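Local coordinates for hydrogenase expression/formation protein HypE (Desulfovibrio vulgaris subsp. vulgaris, PDB 2Z1U), which binds ATP and magnesium and probably takes part in the maturation of hydrogenases, at residues 161-173 against 294-307. Residues are numbered along the deposited sequence; the frame is centred on the assembly and turned at random.
Sequences RARPGDAILISGS and PHGEHAARIGSVKS
Ile-168 and Ile-170 meet Ile-302 on one face of an antiparallel strand pair, 167-170 against 300-306. CG2 of Ile-170 presses on CG2 of Ile-302 at 3.5 Å, tighter than usual for two methyls, while the CG1 branch of Ile-302 turns the other way to reach Ile-168 CG2 at 3.8 Å. A chi1 of 68° in Ile-302 wedges CG1 between its backbone N and carbonyl carbon, and this splits its two branches between the two isoleucines. Farther along, Ile-168 CG1 packs on Val-305 CG2, which also touches Asp-166 CB and Ala-162 CB.

Backbone hydrogen bonds run the length of the pair. Ile-170 and Ala-300 exchange two hydrogen bonds, the one from Ile-170 N to Ala-300 O being 2.8 Å long and nearly straight (173°). At Ile-168 a classic beta bulge interrupts the register: its O accepts Ile-302 N at 2.8 Å and, weakly, Gly-303 N, while its N donates to Gly-303 O. Beyond it, Val-305 N donates to Asp-166 O and Val-305 O accepts Gly-165 N, so both bonds go to the type II turn from Arg-163 to Asp-166. Arg-163 N meets Asp-166 OD2 at 2.8 Å from above the carboxylate plane, and His-216 holds that same oxygen. At the far end a water bridges Ser-173 N, His-295 O and His-298 ND1.

On the other face, Leu-169 CD2 lies against Arg-301 CA at 3.7 Å; the arginine's guanidinium passes obliquely by Ala-167 CB to salt bridges with Glu-280 and Glu-284. Those glutamates belong to helix 280-291, which covers Ala-167 and Leu-169, while helix 225-237 covers the isoleucine face. Within the mixed sheet of the AIR synthase-related C-terminal domain, strand 275-278 flanks 167-170 and strand 240-244 flanks 300-306.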
loop_
_atom_site.group_PDB
_atom_site.type_symbol
_atom_site.label_atom_id
_atom_site.label_comp_id
_atom_site.label_asym_id
_atom_site.label_seq_id
_atom_site.Cartn_x
_atom_site.Cartn_y
_atom_site.Cartn_z
ATOM N N ARG A 161 -16.903 6.507 -19.309
ATOM C CA ARG A 161 -18.332 6.241 -19.552
ATOM C C ARG A 161 -19.269 7.461 -19.568
ATOM O O ARG A 161 -20.498 7.302 -19.692
ATOM C CB ARG A 161 -18.836 5.173 -18.561
ATOM C CG ARG A 161 -18.203 3.789 -18.766
ATOM C CD ARG A 161 -18.948 2.671 -18.008
ATOM N NE ARG A 161 -20.334 2.572 -18.459
ATOM C CZ ARG A 161 -21.408 2.559 -17.669
ATOM N NH1 ARG A 161 -21.285 2.596 -16.345
ATOM N NH2 ARG A 161 -22.620 2.497 -18.222
ATOM N N ALA A 162 -18.705 8.668 -19.464
ATOM C CA ALA A 162 -19.495 9.892 -19.617
ATOM C C ALA A 162 -19.951 9.994 -21.071
ATOM O O ALA A 162 -19.147 9.832 -21.987
ATOM C CB ALA A 162 -18.695 11.122 -19.230
ATOM N N ARG A 163 -21.240 10.227 -21.273
ATOM C CA ARG A 163 -21.801 10.272 -22.619
ATOM C C ARG A 163 -22.652 11.536 -22.823
ATOM O O ARG A 163 -23.146 12.109 -21.845
ATOM C CB ARG A 163 -22.578 8.970 -22.904
ATOM C CG ARG A 163 -23.969 8.871 -22.253
ATOM C CD ARG A 163 -24.917 7.964 -23.069
ATOM N NE ARG A 163 -26.331 8.059 -22.674
ATOM C CZ ARG A 163 -27.038 7.074 -22.109
ATOM N NH1 ARG A 163 -26.473 5.900 -21.860
ATOM N NH2 ARG A 163 -28.321 7.255 -21.800
ATOM N N PRO A 164 -22.789 12.012 -24.089
ATOM C CA PRO A 164 -23.627 13.175 -24.396
ATOM C C PRO A 164 -24.997 13.150 -23.716
ATOM O O PRO A 164 -25.680 12.125 -23.739
ATOM C CB PRO A 164 -23.787 13.105 -25.925
ATOM C CG PRO A 164 -22.524 12.429 -26.391
ATOM C CD PRO A 164 -22.096 11.494 -25.286
ATOM N N GLY A 165 -25.378 14.276 -23.115
ATOM C CA GLY A 165 -26.657 14.396 -22.417
ATOM C C GLY A 165 -26.619 14.091 -20.925
ATOM O O GLY A 165 -27.594 14.356 -20.219
ATOM N N ASP A 166 -25.501 13.532 -20.452
ATOM C CA ASP A 166 -25.304 13.232 -19.025
ATOM C C ASP A 166 -25.298 14.505 -18.179
ATOM O O ASP A 166 -24.744 15.529 -18.594
ATOM C CB ASP A 166 -23.985 12.495 -18.801
ATOM C CG ASP A 166 -24.058 11.016 -19.151
ATOM O OD1 ASP A 166 -25.141 10.504 -19.519
ATOM O OD2 ASP A 166 -23.010 10.354 -19.045
ATOM N N ALA A 167 -25.906 14.434 -16.995
ATOM C CA ALA A 167 -25.778 15.507 -16.025
ATOM C C ALA A 167 -24.471 15.332 -15.249
ATOM O O ALA A 167 -23.991 14.211 -15.076
ATOM C CB ALA A 167 -26.970 15.515 -15.087
ATOM N N ILE A 168 -23.882 16.438 -14.807
ATOM C CA ILE A 168 -22.697 16.393 -13.951
ATOM C C ILE A 168 -23.128 16.948 -12.625
ATOM O O ILE A 168 -23.588 18.093 -12.545
ATOM C CB ILE A 168 -21.511 17.233 -14.499
ATOM C CG1 ILE A 168 -21.142 16.818 -15.923
ATOM C CG2 ILE A 168 -20.285 17.096 -13.574
ATOM C CD1 ILE A 168 -20.119 17.758 -16.612
ATOM N N LEU A 169 -23.056 16.093 -11.605
ATOM C CA LEU A 169 -23.470 16.440 -10.254
ATOM C C LEU A 169 -22.259 16.506 -9.329
ATOM O O LEU A 169 -21.285 15.750 -9.473
ATOM C CB LEU A 169 -24.472 15.409 -9.700
ATOM C CG LEU A 169 -25.705 14.970 -10.485
ATOM C CD1 LEU A 169 -26.492 13.957 -9.639
ATOM C CD2 LEU A 169 -26.598 16.165 -10.878
ATOM N N ILE A 170 -22.327 17.429 -8.380
ATOM C CA ILE A 170 -21.328 17.507 -7.320
ATOM C C ILE A 170 -22.014 17.241 -5.989
ATOM O O ILE A 170 -23.194 17.610 -5.800
ATOM C CB ILE A 170 -20.613 18.891 -7.338
ATOM C CG1 ILE A 170 -19.264 18.816 -6.626
ATOM C CG2 ILE A 170 -21.529 19.995 -6.754
ATOM C CD1 ILE A 170 -18.203 17.949 -7.331
ATOM N N SER A 171 -21.285 16.619 -5.065
ATOM C CA SER A 171 -21.893 16.161 -3.789
ATOM C C SER A 171 -21.805 17.204 -2.682
ATOM O O SER A 171 -22.417 17.049 -1.645
ATOM C CB SER A 171 -21.263 14.845 -3.315
ATOM O OG SER A 171 -19.902 15.023 -3.000
ATOM N N GLY A 172 -21.023 18.257 -2.906
ATOM C CA GLY A 172 -20.895 19.350 -1.940
ATOM C C GLY A 172 -19.874 20.408 -2.349
ATOM O O GLY A 172 -19.419 20.433 -3.491
ATOM N N SER A 173 -19.515 21.257 -1.385
ATOM C CA SER A 173 -18.699 22.456 -1.606
ATOM C C SER A 173 -17.259 22.157 -2.033
ATOM O O SER A 173 -16.690 21.129 -1.667
ATOM C CB SER A 173 -18.727 23.324 -0.334
ATOM O OG SER A 173 -18.082 22.665 0.748
ATOM N N PRO A 294 -22.592 12.791 2.960
ATOM C CA PRO A 294 -21.745 13.721 3.701
ATOM C C PRO A 294 -21.606 15.033 2.907
ATOM O O PRO A 294 -21.481 14.988 1.666
ATOM C CB PRO A 294 -20.382 12.985 3.748
ATOM C CG PRO A 294 -20.752 11.522 3.657
ATOM C CD PRO A 294 -21.871 11.542 2.644
ATOM N N HIS A 295 -21.681 16.166 3.612
ATOM C CA HIS A 295 -21.566 17.509 3.035
ATOM C C HIS A 295 -22.623 17.838 1.975
ATOM O O HIS A 295 -22.526 18.844 1.263
ATOM C CB HIS A 295 -20.142 17.765 2.512
ATOM C CG HIS A 295 -19.084 17.310 3.464
ATOM N ND1 HIS A 295 -18.928 17.866 4.716
ATOM C CD2 HIS A 295 -18.175 16.313 3.382
ATOM C CE1 HIS A 295 -17.958 17.242 5.356
ATOM N NE2 HIS A 295 -17.483 16.297 4.566
ATOM N N GLY A 296 -23.676 17.023 1.936
ATOM C CA GLY A 296 -24.706 17.158 0.918
ATOM C C GLY A 296 -25.593 18.377 0.994
ATOM O O GLY A 296 -26.407 18.571 0.086
ATOM N N GLU A 297 -25.474 19.235 2.086
ATOM C CA GLU A 297 -26.176 20.513 2.075
ATOM C C GLU A 297 -26.029 21.207 0.726
ATOM O O GLU A 297 -26.862 21.995 0.339
ATOM C CB GLU A 297 -25.643 21.420 3.186
ATOM C CG GLU A 297 -24.128 21.543 3.211
ATOM C CD GLU A 297 -23.468 20.448 4.026
ATOM O OE1 GLU A 297 -22.297 20.626 4.425
ATOM O OE2 GLU A 297 -24.119 19.409 4.266
ATOM N N HIS A 298 -24.876 20.989 0.109
ATOM C CA HIS A 298 -24.497 21.775 -1.058
ATOM C C HIS A 298 -24.409 20.958 -2.336
ATOM O O HIS A 298 -23.887 21.458 -3.346
ATOM C CB HIS A 298 -23.167 22.489 -0.800
ATOM C CG HIS A 298 -23.223 23.462 0.331
ATOM N ND1 HIS A 298 -22.251 23.527 1.305
ATOM C CD2 HIS A 298 -24.137 24.407 0.646
ATOM C CE1 HIS A 298 -22.564 24.472 2.172
ATOM N NE2 HIS A 298 -23.705 25.019 1.798
ATOM N N ALA A 299 -24.889 19.711 -2.296
ATOM C CA ALA A 299 -24.972 18.903 -3.525
ATOM C C ALA A 299 -25.718 19.686 -4.600
ATOM O O ALA A 299 -26.697 20.357 -4.300
ATOM C CB ALA A 299 -25.656 17.566 -3.268
ATOM N N ALA A 300 -25.230 19.621 -5.841
ATOM C CA ALA A 300 -25.817 20.399 -6.942
ATOM C C ALA A 300 -25.546 19.822 -8.322
ATOM O O ALA A 300 -24.542 19.159 -8.549
ATOM C CB ALA A 300 -25.342 21.854 -6.889
ATOM N N ARG A 301 -26.471 20.072 -9.239
ATOM C CA ARG A 301 -26.202 19.880 -10.647
ATOM C C ARG A 301 -25.248 21.027 -11.054
ATOM O O ARG A 301 -25.558 22.202 -10.835
ATOM C CB ARG A 301 -27.505 19.937 -11.439
ATOM C CG ARG A 301 -27.360 19.673 -12.931
ATOM C CD ARG A 301 -28.601 20.139 -13.650
ATOM N NE ARG A 301 -29.799 19.381 -13.281
ATOM C CZ ARG A 301 -30.244 18.312 -13.937
ATOM N NH1 ARG A 301 -31.347 17.695 -13.525
ATOM N NH2 ARG A 301 -29.585 17.865 -15.009
ATOM N N ILE A 302 -24.070 20.692 -11.574
ATOM C CA ILE A 302 -23.122 21.761 -11.987
ATOM C C ILE A 302 -22.919 21.914 -13.495
ATOM O O ILE A 302 -22.263 22.866 -13.954
ATOM C CB ILE A 302 -21.732 21.628 -11.304
ATOM C CG1 ILE A 302 -20.987 20.372 -11.801
ATOM C CG2 ILE A 302 -21.871 21.671 -9.785
ATOM C CD1 ILE A 302 -19.534 20.287 -11.352
ATOM N N GLY A 303 -23.481 20.999 -14.273
ATOM C CA GLY A 303 -23.260 21.040 -15.717
ATOM C C GLY A 303 -23.723 19.792 -16.439
ATOM O O GLY A 303 -24.548 19.027 -15.927
ATOM N N SER A 304 -23.196 19.598 -17.642
ATOM C CA SER A 304 -23.600 18.484 -18.492
ATOM C C SER A 304 -22.463 18.012 -19.404
ATOM O O SER A 304 -21.481 18.738 -19.628
ATOM C CB SER A 304 -24.850 18.847 -19.309
ATOM O OG SER A 304 -24.592 19.887 -20.254
ATOM N N VAL A 305 -22.599 16.790 -19.915
ATOM C CA VAL A 305 -21.665 16.263 -20.911
ATOM C C VAL A 305 -22.260 16.458 -22.316
ATOM O O VAL A 305 -23.460 16.244 -22.530
ATOM C CB VAL A 305 -21.330 14.781 -20.645
ATOM C CG1 VAL A 305 -20.354 14.242 -21.687
ATOM C CG2 VAL A 305 -20.765 14.605 -19.218
ATOM N N LYS A 306 -21.413 16.885 -23.252
ATOM C CA LYS A 306 -21.819 17.163 -24.633
ATOM C C LYS A 306 -20.827 16.555 -25.619
ATOM O O LYS A 306 -19.644 16.389 -25.305
ATOM C CB LYS A 306 -21.947 18.675 -24.868
ATOM C CG LYS A 306 -23.164 19.307 -24.187
ATOM C CD LYS A 306 -23.263 20.809 -24.435
ATOM C CE LYS A 306 -24.645 21.349 -24.065
ATOM N NZ LYS A 306 -25.033 21.112 -22.650
ATOM N N SER A 307 -21.321 16.208 -26.803
ATOM C CA SER A 307 -20.470 15.696 -27.878
ATOM C C SER A 307 -19.623 16.831 -28.472
ATOM O O SER A 307 -19.981 18.008 -28.350
ATOM C CB SER A 307 -21.322 15.016 -28.957
ATOM O OG SER A 307 -22.276 15.918 -29.495
HETATM O O HOH W 1 -20.750 20.771 1.186
#